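Local structure of Rubredoxin\:oxygen oxidoreductase (Desulfovibrio gigas, 1E5D) at residues A[165-170]-A[237-242]; A[192-197]-A[244-249]. The protein catalyses the four-electron reduction of one oxygen molecule to two water molecules, using a diiron centre and FMN. All coordinates share one frame; numbering follows the deposited sequence.

Contact 1: residues A[165-170]-A[237-242]; sequences DIFGQN and TFAVQK. With FEO (mu-oxo-diiron), chain D.
This is a small, buried, largely apolar contact between the turn that follows strand 160-164 and helix 233-248. Phe167 meets Ala239 and Val240, and no hydrogen bond joins the two segments. The CD1, CE1 and CZ atoms of the Phe167 ring do the touching. Phe167 CD1 lies 3.8 Å from Ala239 CB, and Phe167 CE1 is 3.7 Å from Ala239 O, reached at an oblique angle to the ring. At the far end, Phe167 CZ packs 3.8 Å from Val240 CG2. Phe167 CG stands anti to its own carbonyl carbon (chi1 -60°), and this carries the ring to the helix. Ile166 CG2 lies over the rim of one face of the ring.

The turn belongs to the metallo-beta-lactamase fold of the N-terminal part. It is a type II beta turn from Asp165 to Gly168, closed by Gly168 N to Asp165 O. At its start Asp165 bridges the two irons: Asp165 OD1 binds iron FE1 at 2.0 Å and Asp165 OD2 binds iron FE2 at 1.9 Å. His79, Glu81, Asp83, His146 and His226 complete the protein ligands. After the turn, Gln169 NE2 donates to Phe167 O at 2.9 Å, in the carbonyl plane, with an N-H...O angle of 166°. Tyr243 OH is hydrogen-bonded to Phe167 N.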
loop_
_atom_site.group_PDB
_atom_site.type_symbol
_atom_site.label_atom_id
_atom_site.label_comp_id
_atom_site.label_asym_id
_atom_site.label_seq_id
_atom_site.Cartn_x
_atom_site.Cartn_y
_atom_site.Cartn_z
ATOM N N ASP A 165 -22.375 -4.983 14.803
ATOM C CA ASP A 165 -21.915 -4.371 13.569
ATOM C C ASP A 165 -22.837 -4.656 12.392
ATOM O O ASP A 165 -22.859 -3.927 11.402
ATOM C CB ASP A 165 -20.509 -4.889 13.238
ATOM C CG ASP A 165 -19.428 -4.311 14.121
ATOM O OD1 ASP A 165 -19.532 -3.133 14.523
ATOM O OD2 ASP A 165 -18.450 -5.040 14.424
ATOM N N ILE A 166 -23.607 -5.739 12.451
ATOM C CA ILE A 166 -24.467 -6.112 11.328
ATOM C C ILE A 166 -25.479 -5.012 11.035
ATOM O O ILE A 166 -26.170 -4.532 11.944
ATOM C CB ILE A 166 -25.173 -7.448 11.636
ATOM C CG1 ILE A 166 -24.188 -8.517 12.125
ATOM C CG2 ILE A 166 -25.999 -7.967 10.472
ATOM C CD1 ILE A 166 -24.854 -9.705 12.784
ATOM N N PHE A 167 -25.552 -4.632 9.765
ATOM C CA PHE A 167 -26.467 -3.610 9.277
ATOM C C PHE A 167 -25.910 -2.224 9.585
ATOM O O PHE A 167 -26.513 -1.202 9.261
ATOM C CB PHE A 167 -27.875 -3.744 9.873
ATOM C CG PHE A 167 -28.498 -5.093 9.538
ATOM C CD1 PHE A 167 -28.690 -5.454 8.212
ATOM C CD2 PHE A 167 -28.877 -5.973 10.537
ATOM C CE1 PHE A 167 -29.247 -6.676 7.885
ATOM C CE2 PHE A 167 -29.431 -7.197 10.215
ATOM C CZ PHE A 167 -29.615 -7.549 8.891
ATOM N N GLY A 168 -24.741 -2.223 10.225
ATOM C CA GLY A 168 -24.089 -0.977 10.574
ATOM C C GLY A 168 -23.688 -0.208 9.334
ATOM O O GLY A 168 -23.454 -0.717 8.244
ATOM N N GLN A 169 -23.589 1.108 9.476
ATOM C CA GLN A 169 -23.051 1.885 8.368
ATOM C C GLN A 169 -22.206 2.994 8.981
ATOM O O GLN A 169 -22.556 3.506 10.042
ATOM C CB GLN A 169 -24.136 2.458 7.469
ATOM C CG GLN A 169 -25.549 1.958 7.688
ATOM C CD GLN A 169 -26.171 2.534 8.944
ATOM O OE1 GLN A 169 -26.113 3.727 9.224
ATOM N NE2 GLN A 169 -26.787 1.666 9.735
ATOM N N ASN A 170 -21.109 3.369 8.337
ATOM C CA ASN A 170 -20.333 4.491 8.876
ATOM C C ASN A 170 -20.927 5.818 8.430
ATOM O O ASN A 170 -20.549 6.381 7.407
ATOM C CB ASN A 170 -18.876 4.334 8.436
ATOM C CG ASN A 170 -18.228 3.213 9.232
ATOM O OD1 ASN A 170 -17.458 2.420 8.704
ATOM N ND2 ASN A 170 -18.560 3.163 10.515
ATOM N N THR A 237 -36.849 -4.028 6.479
ATOM C CA THR A 237 -36.921 -5.041 5.422
ATOM C C THR A 237 -35.921 -4.686 4.330
ATOM O O THR A 237 -35.264 -5.560 3.766
ATOM C CB THR A 237 -38.340 -5.186 4.858
ATOM O OG1 THR A 237 -39.190 -5.769 5.863
ATOM C CG2 THR A 237 -38.364 -6.143 3.673
ATOM N N PHE A 238 -35.823 -3.390 4.078
ATOM C CA PHE A 238 -34.786 -2.853 3.203
ATOM C C PHE A 238 -33.413 -3.371 3.630
ATOM O O PHE A 238 -32.703 -3.969 2.815
ATOM C CB PHE A 238 -34.831 -1.334 3.233
ATOM C CG PHE A 238 -33.767 -0.628 2.418
ATOM C CD1 PHE A 238 -33.799 -0.643 1.035
ATOM C CD2 PHE A 238 -32.742 0.052 3.052
ATOM C CE1 PHE A 238 -32.828 0.017 0.297
ATOM C CE2 PHE A 238 -31.772 0.715 2.321
ATOM C CZ PHE A 238 -31.812 0.701 0.939
ATOM N N ALA A 239 -33.040 -3.158 4.892
ATOM C CA ALA A 239 -31.744 -3.587 5.397
ATOM C C ALA A 239 -31.460 -5.053 5.085
ATOM O O ALA A 239 -30.397 -5.411 4.563
ATOM C CB ALA A 239 -31.630 -3.378 6.906
ATOM N N VAL A 240 -32.420 -5.910 5.422
ATOM C CA VAL A 240 -32.245 -7.349 5.262
ATOM C C VAL A 240 -32.260 -7.758 3.796
ATOM O O VAL A 240 -31.507 -8.645 3.398
ATOM C CB VAL A 240 -33.343 -8.125 6.015
ATOM C CG1 VAL A 240 -33.342 -9.585 5.594
ATOM C CG2 VAL A 240 -33.134 -7.977 7.508
ATOM N N GLN A 241 -33.112 -7.104 3.013
ATOM C CA GLN A 241 -33.110 -7.292 1.572
ATOM C C GLN A 241 -31.684 -7.160 1.038
ATOM O O GLN A 241 -31.105 -8.060 0.444
ATOM C CB GLN A 241 -33.992 -6.239 0.917
ATOM C CG GLN A 241 -35.300 -6.689 0.305
ATOM C CD GLN A 241 -35.932 -5.570 -0.515
ATOM O OE1 GLN A 241 -35.249 -4.670 -1.008
ATOM N NE2 GLN A 241 -37.251 -5.631 -0.656
ATOM N N LYS A 242 -31.137 -5.980 1.299
ATOM C CA LYS A 242 -29.813 -5.565 0.870
ATOM C C LYS A 242 -28.716 -6.523 1.306
ATOM O O LYS A 242 -27.875 -6.880 0.482
ATOM C CB LYS A 242 -29.562 -4.149 1.415
ATOM C CG LYS A 242 -30.242 -3.111 0.522
ATOM C CD LYS A 242 -29.378 -2.842 -0.707
ATOM C CE LYS A 242 -30.223 -2.709 -1.960
ATOM N NZ LYS A 242 -29.407 -2.352 -3.155
HETATM FE FE1 FEO D . -17.856 -2.150 15.189
HETATM FE FE2 FEO D . -16.530 -5.180 14.592
HETATM O O FEO D . -16.730 -3.317 15.846
HETATM O O HOH W 1 -18.867 -2.062 17.399
#

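Contact 2: residues A[192-197]-A[244-249]; sequences EYYANI and VEYAEQ. With OXY (oxygen molecule), chain E.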
loop_
_atom_site.group_PDB
_atom_site.type_symbol
_atom_site.label_atom_id
_atom_site.label_comp_id
_atom_site.label_asym_id
_atom_site.label_seq_id
_atom_site.Cartn_x
_atom_site.Cartn_y
_atom_site.Cartn_z
ATOM N N GLU A 192 -20.736 -0.041 1.437
ATOM C CA GLU A 192 -19.326 0.229 1.712
ATOM C C GLU A 192 -18.916 -0.496 2.986
ATOM O O GLU A 192 -17.837 -1.058 3.107
ATOM C CB GLU A 192 -19.052 1.722 1.841
ATOM C CG GLU A 192 -19.224 2.479 0.532
ATOM C CD GLU A 192 -18.756 3.921 0.637
ATOM O OE1 GLU A 192 -18.568 4.377 1.788
ATOM O OE2 GLU A 192 -18.580 4.564 -0.424
ATOM N N TYR A 193 -19.842 -0.464 3.940
ATOM C CA TYR A 193 -19.588 -1.178 5.183
ATOM C C TYR A 193 -19.547 -2.679 4.929
ATOM O O TYR A 193 -18.590 -3.358 5.311
ATOM C CB TYR A 193 -20.647 -0.816 6.234
ATOM C CG TYR A 193 -20.263 -1.458 7.555
ATOM C CD1 TYR A 193 -19.316 -0.856 8.369
ATOM C CD2 TYR A 193 -20.833 -2.654 7.967
ATOM C CE1 TYR A 193 -18.957 -1.435 9.572
ATOM C CE2 TYR A 193 -20.476 -3.240 9.169
ATOM C CZ TYR A 193 -19.539 -2.623 9.964
ATOM O OH TYR A 193 -19.169 -3.190 11.161
ATOM N N TYR A 194 -20.572 -3.226 4.272
ATOM C CA TYR A 194 -20.578 -4.659 4.007
ATOM C C TYR A 194 -19.330 -5.090 3.239
ATOM O O TYR A 194 -18.671 -6.061 3.613
ATOM C CB TYR A 194 -21.818 -5.103 3.203
ATOM C CG TYR A 194 -21.956 -6.611 3.145
ATOM C CD1 TYR A 194 -22.653 -7.278 4.146
ATOM C CD2 TYR A 194 -21.407 -7.377 2.123
ATOM C CE1 TYR A 194 -22.791 -8.653 4.118
ATOM C CE2 TYR A 194 -21.537 -8.750 2.087
ATOM C CZ TYR A 194 -22.234 -9.387 3.090
ATOM O OH TYR A 194 -22.377 -10.756 3.077
ATOM N N ALA A 195 -19.060 -4.390 2.144
ATOM C CA ALA A 195 -18.032 -4.835 1.211
ATOM C C ALA A 195 -16.664 -4.966 1.865
ATOM O O ALA A 195 -15.891 -5.844 1.468
ATOM C CB ALA A 195 -17.955 -3.889 0.015
ATOM N N ASN A 196 -16.384 -4.107 2.845
ATOM C CA ASN A 196 -15.050 -4.099 3.446
ATOM C C ASN A 196 -14.917 -4.826 4.766
ATOM O O ASN A 196 -13.799 -4.869 5.297
ATOM C CB ASN A 196 -14.597 -2.638 3.619
ATOM C CG ASN A 196 -14.219 -2.108 2.241
ATOM O OD1 ASN A 196 -13.122 -2.393 1.756
ATOM N ND2 ASN A 196 -15.147 -1.371 1.648
ATOM N N ILE A 197 -15.976 -5.415 5.326
ATOM C CA ILE A 197 -15.730 -6.220 6.523
ATOM C C ILE A 197 -16.534 -7.513 6.581
ATOM O O ILE A 197 -16.034 -8.521 7.087
ATOM C CB ILE A 197 -16.013 -5.417 7.805
ATOM C CG1 ILE A 197 -15.859 -6.262 9.073
ATOM C CG2 ILE A 197 -17.368 -4.755 7.729
ATOM C CD1 ILE A 197 -14.890 -5.662 10.072
ATOM N N VAL A 244 -28.867 -9.603 1.930
ATOM C CA VAL A 244 -28.997 -10.779 1.075
ATOM C C VAL A 244 -28.386 -10.495 -0.291
ATOM O O VAL A 244 -27.582 -11.244 -0.820
ATOM C CB VAL A 244 -30.469 -11.196 0.920
ATOM C CG1 VAL A 244 -30.605 -12.314 -0.106
ATOM C CG2 VAL A 244 -31.045 -11.622 2.260
ATOM N N GLU A 245 -28.770 -9.375 -0.878
ATOM C CA GLU A 245 -28.182 -8.915 -2.129
ATOM C C GLU A 245 -26.673 -8.744 -2.010
ATOM O O GLU A 245 -25.907 -9.178 -2.875
ATOM C CB GLU A 245 -28.830 -7.594 -2.528
ATOM C CG GLU A 245 -28.330 -6.980 -3.823
ATOM C CD GLU A 245 -29.090 -5.697 -4.135
ATOM O OE1 GLU A 245 -30.240 -5.586 -3.651
ATOM O OE2 GLU A 245 -28.541 -4.830 -4.847
ATOM N N TYR A 246 -26.215 -8.096 -0.935
ATOM C CA TYR A 246 -24.770 -7.953 -0.780
ATOM C C TYR A 246 -24.105 -9.325 -0.738
ATOM O O TYR A 246 -23.089 -9.523 -1.402
ATOM C CB TYR A 246 -24.391 -7.160 0.479
ATOM C CG TYR A 246 -24.926 -5.745 0.489
ATOM C CD1 TYR A 246 -25.191 -5.103 -0.719
ATOM C CD2 TYR A 246 -25.174 -5.056 1.668
ATOM C CE1 TYR A 246 -25.680 -3.811 -0.753
ATOM C CE2 TYR A 246 -25.667 -3.763 1.638
ATOM C CZ TYR A 246 -25.917 -3.148 0.429
ATOM O OH TYR A 246 -26.409 -1.866 0.364
ATOM N N ALA A 247 -24.656 -10.252 0.037
ATOM C CA ALA A 247 -24.011 -11.551 0.194
ATOM C C ALA A 247 -24.075 -12.378 -1.083
ATOM O O ALA A 247 -23.227 -13.251 -1.299
ATOM C CB ALA A 247 -24.646 -12.331 1.341
ATOM N N GLU A 248 -25.077 -12.121 -1.923
ATOM C CA GLU A 248 -25.255 -12.932 -3.131
ATOM C C GLU A 248 -24.255 -12.537 -4.212
ATOM O O GLU A 248 -23.862 -13.403 -4.996
ATOM C CB GLU A 248 -26.700 -12.860 -3.638
ATOM C CG GLU A 248 -27.499 -14.108 -3.303
ATOM C CD GLU A 248 -29.000 -13.954 -3.353
ATOM O OE1 GLU A 248 -29.513 -12.915 -3.820
ATOM O OE2 GLU A 248 -29.702 -14.898 -2.919
ATOM N N GLN A 249 -23.836 -11.280 -4.250
ATOM C CA GLN A 249 -22.735 -10.898 -5.134
ATOM C C GLN A 249 -23.003 -11.276 -6.582
ATOM O O GLN A 249 -22.197 -11.833 -7.323
ATOM C CB GLN A 249 -21.439 -11.541 -4.619
ATOM C CG GLN A 249 -20.921 -10.864 -3.351
ATOM C CD GLN A 249 -19.750 -11.608 -2.739
ATOM O OE1 GLN A 249 -18.614 -11.437 -3.183
ATOM N NE2 GLN A 249 -19.997 -12.442 -1.737
HETATM O O1 OXY E . -16.526 -2.903 13.085
HETATM O O2 OXY E . -15.479 -3.098 12.533
#
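Tyr194 packs against Tyr246 and Ala247 where helix 183-198 meets the C-terminal end of helix 233-248. The two helices pack together beside the sheets of the N-terminal metallo-beta-lactamase-type domain. All three touching residues are buried, and no hydrogen bond crosses between the segments.

The side chain of Tyr194 can be followed outward. CG is anti to the backbone N, which sends the ring across to the other helix. Tyr194 CB comes first and lies 3.7 Å from Tyr246 CD2, oblique to that ring. Tyr194 CG meets both CB and CD2 of Tyr246. Tyr194 CD2 makes the closest approach to Tyr246, 3.4 Å from Tyr246 CB, and Tyr194 CE2 follows along the same methylene. Tyr246 CB therefore sits over one face of the Tyr194 ring. This is a CH-pi contact, with Tyr246 CB 3.6 Å from the Tyr194 ring centroid and 19° off the ring normal. The two rings are turned by 41°, and the side chains run past each other in opposite directions. Farther out, Tyr194 CZ reaches the backbone N and CA of Ala247. The tip, Tyr194 OH, rests against the Ala247 methyl and is hydrogen-bonded to Thr205 OG1. The hydroxyl of Tyr246 is bonded to Glu187 OE2.

Tyr193 and Ile197 line the oxygen pocket. Ile197 touches the FMN, and Ile197 CD1 is 3.6 Å from O2 of the oxygen molecule. Ile197 CG2 lies over one face of the Tyr193 ring, toward the rim. Tyr193 OH gives a weak hydrogen bond of 3.3 Å to O1 of the same molecule, which lies at the ring edge, near its plane. On the helix itself, Asn196 ND2 donates to Glu192 O at 3.1 Å, on a lone pair and with an N-H...O angle of 173°.

Overall arrangement
Both contacts lie in the core, and both use helix 233-248. Contact 1 sets its earlier part against the metal-binding turn, while contact 2 sets its end against helix 183-198. Along the chain the segments alternate. All three touching residues of contact 2 are buried, whereas Val240 of contact 1 is partly exposed. Contact 1 is largely apolar, with a backbone carbonyl oxygen also at the ring. Contact 2 is richer in aromatic groups, and the hydroxyls of Tyr194 and Tyr246 bond residues outside its two segments. The contacts also touch directly: Tyr193 OH lies 3.0 Å from Asp165 CB. Asp165 shares the oxygen pocket with Tyr193 and Ile197; of these, Ile197 also touches FMN.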